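Local coordinates for endoglucanase, glycoside hydrolase family 5 protein (Cytophaga hutchinsonii, PDB 5IHS) that probably hydrolyses internal beta-1,4-glucosidic linkages of cellulose as a glycoside hydrolase family 5 endoglucanase with a TIM-barrel fold, at residues E142-Y147 with T180-Y185. Sequence-based numbering, arbitrary orientation.
Sequences EMAKKY and TKIRVY
Ala-144 and Lys-145 meet Ile-182 and Tyr-185 in a helix-helix contact on the outside of the TIM barrel, where the C-terminal turns of two successive outer helices, 133-147 and 167-185, run side by side. The axes of the two segments approach to 8.0 Å at a crossing angle of -16°, a separation at which Ala-144, turned toward the other helix, packs against it: its CB lies 3.7 Å from Ile-182 O and 4.0 Å from Tyr-185 CB, while Tyr-185 CB comes within 3.4 Å of Ala-144 O. On the barrel side, both Ala-144 and Ile-182 touch Tyr-155 of strand 153-156, which lies between the two helices in sequence.

Toward the surface, the aromatic ring of Tyr-185 stands against Lys-145. A CH-pi contact is supported by Lys-145 CB lying 3.8 Å from the Tyr-185 ring centroid, only 6° off the ring normal. A chi1 of -174° swings Lys-145 CG away from its own amide nitrogen, and the extended chain then runs over the ring, its CD 3.9 Å from Tyr-185 CZ. Val-184 CG1 covers the opposite face, so the ring is sandwiched between aliphatic groups. At the far end a water accepts from Lys-145 NZ at 3.0 Å; it also lies an unusually short 2.5 Å from Tyr-185 OH, so that half of the bridge is doubtful.

The chemistry thus grades from van der Waals packing of alkyl groups against each other and backbone carbonyls to a solvent-facing pair, in which lysine methylenes cover one ring face while ammonium and hydroxyl may share a water.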
loop_
_atom_site.group_PDB
_atom_site.type_symbol
_atom_site.label_atom_id
_atom_site.label_comp_id
_atom_site.label_asym_id
_atom_site.label_seq_id
_atom_site.Cartn_x
_atom_site.Cartn_y
_atom_site.Cartn_z
ATOM N N GLU A 142 8.655 17.204 -0.850
ATOM C CA GLU A 142 10.018 16.760 -0.567
ATOM C C GLU A 142 10.289 15.386 -1.163
ATOM O O GLU A 142 11.353 15.151 -1.751
ATOM C CB GLU A 142 10.245 16.722 0.938
ATOM C CG GLU A 142 10.310 18.091 1.541
ATOM C CD GLU A 142 10.415 18.074 3.045
ATOM O OE1 GLU A 142 10.577 16.980 3.624
ATOM O OE2 GLU A 142 10.343 19.167 3.650
ATOM N N MET A 143 9.343 14.458 -1.010
ATOM C CA MET A 143 9.544 13.118 -1.541
ATOM C C MET A 143 9.606 13.138 -3.059
ATOM O O MET A 143 10.451 12.465 -3.659
ATOM C CB MET A 143 8.436 12.177 -1.047
ATOM C CG MET A 143 8.419 11.915 0.463
ATOM S SD MET A 143 9.924 11.157 1.095
ATOM C CE MET A 143 10.713 12.601 1.713
ATOM N N ALA A 144 8.711 13.894 -3.695
ATOM C CA ALA A 144 8.689 13.960 -5.149
ATOM C C ALA A 144 9.934 14.650 -5.693
ATOM O O ALA A 144 10.468 14.246 -6.728
ATOM C CB ALA A 144 7.417 14.672 -5.601
ATOM N N LYS A 145 10.417 15.691 -5.017
ATOM C CA LYS A 145 11.638 16.340 -5.488
ATOM C C LYS A 145 12.818 15.378 -5.429
ATOM O O LYS A 145 13.661 15.357 -6.332
ATOM C CB LYS A 145 11.915 17.603 -4.674
ATOM C CG LYS A 145 13.099 18.417 -5.212
ATOM C CD LYS A 145 13.266 19.759 -4.502
ATOM C CE LYS A 145 14.394 20.575 -5.130
ATOM N NZ LYS A 145 14.621 21.898 -4.472
ATOM N N LYS A 146 12.898 14.576 -4.372
ATOM C CA LYS A 146 14.036 13.677 -4.222
ATOM C C LYS A 146 13.926 12.464 -5.137
ATOM O O LYS A 146 14.921 12.057 -5.750
ATOM C CB LYS A 146 14.155 13.228 -2.769
ATOM C CG LYS A 146 15.337 12.286 -2.533
ATOM C CD LYS A 146 15.650 12.115 -1.060
ATOM C CE LYS A 146 16.923 11.289 -0.833
ATOM N NZ LYS A 146 17.068 10.898 0.587
ATOM N N TYR A 147 12.740 11.871 -5.237
ATOM C CA TYR A 147 12.581 10.580 -5.892
ATOM C C TYR A 147 11.809 10.658 -7.205
ATOM O O TYR A 147 11.512 9.615 -7.796
ATOM C CB TYR A 147 11.895 9.610 -4.931
ATOM C CG TYR A 147 12.691 9.318 -3.673
ATOM C CD1 TYR A 147 13.857 8.579 -3.731
ATOM C CD2 TYR A 147 12.274 9.774 -2.433
ATOM C CE1 TYR A 147 14.584 8.288 -2.586
ATOM C CE2 TYR A 147 12.991 9.495 -1.286
ATOM C CZ TYR A 147 14.152 8.756 -1.365
ATOM O OH TYR A 147 14.861 8.487 -0.202
ATOM N N THR A 180 -1.121 18.081 -7.190
ATOM C CA THR A 180 -0.470 19.181 -7.892
ATOM C C THR A 180 0.960 19.361 -7.407
ATOM O O THR A 180 1.875 19.577 -8.208
ATOM C CB THR A 180 -1.282 20.462 -7.707
ATOM O OG1 THR A 180 -2.569 20.285 -8.305
ATOM C CG2 THR A 180 -0.589 21.651 -8.359
ATOM N N LYS A 181 1.173 19.280 -6.096
ATOM C CA LYS A 181 2.519 19.420 -5.552
ATOM C C LYS A 181 3.441 18.293 -6.015
ATOM O O LYS A 181 4.597 18.536 -6.383
ATOM C CB LYS A 181 2.466 19.511 -4.031
ATOM C CG LYS A 181 1.838 20.797 -3.512
ATOM C CD LYS A 181 2.777 21.991 -3.655
ATOM C CE LYS A 181 2.180 23.256 -3.069
ATOM N NZ LYS A 181 1.138 23.797 -3.950
ATOM N N ILE A 182 2.957 17.051 -5.997
ATOM C CA ILE A 182 3.773 15.933 -6.467
ATOM C C ILE A 182 4.160 16.128 -7.928
ATOM O O ILE A 182 5.312 15.903 -8.323
ATOM C CB ILE A 182 3.018 14.609 -6.263
ATOM C CG1 ILE A 182 2.903 14.285 -4.772
ATOM C CG2 ILE A 182 3.725 13.475 -6.992
ATOM C CD1 ILE A 182 1.970 13.127 -4.472
ATOM N N ARG A 183 3.190 16.531 -8.751
ATOM C CA ARG A 183 3.366 16.621 -10.193
ATOM C C ARG A 183 4.313 17.743 -10.616
ATOM O O ARG A 183 4.756 17.747 -11.771
ATOM C CB ARG A 183 1.987 16.727 -10.867
ATOM C CG ARG A 183 1.142 15.459 -10.733
ATOM C CD ARG A 183 1.693 14.336 -11.596
ATOM N NE ARG A 183 0.886 13.117 -11.530
ATOM C CZ ARG A 183 1.314 11.902 -11.197
ATOM N NH1 ARG A 183 2.578 11.678 -10.848
ATOM N NH2 ARG A 183 0.441 10.889 -11.208
ATOM N N VAL A 184 4.663 18.675 -9.722
ATOM C CA VAL A 184 5.736 19.626 -10.025
ATOM C C VAL A 184 7.018 18.878 -10.351
ATOM O O VAL A 184 7.778 19.273 -11.241
ATOM C CB VAL A 184 5.957 20.592 -8.840
ATOM C CG1 VAL A 184 7.201 21.454 -9.047
ATOM C CG2 VAL A 184 4.745 21.471 -8.611
ATOM N N TYR A 185 7.294 17.803 -9.608
ATOM C CA TYR A 185 8.570 17.105 -9.655
ATOM C C TYR A 185 8.487 15.689 -10.194
ATOM O O TYR A 185 9.512 15.146 -10.608
ATOM C CB TYR A 185 9.183 17.022 -8.248
ATOM C CG TYR A 185 9.504 18.359 -7.650
ATOM C CD1 TYR A 185 10.571 19.102 -8.126
ATOM C CD2 TYR A 185 8.756 18.880 -6.606
ATOM C CE1 TYR A 185 10.876 20.336 -7.598
ATOM C CE2 TYR A 185 9.053 20.126 -6.065
ATOM C CZ TYR A 185 10.117 20.845 -6.565
ATOM O OH TYR A 185 10.438 22.082 -6.048
HETATM O O HOH W 1 12.460 23.533 -5.684
#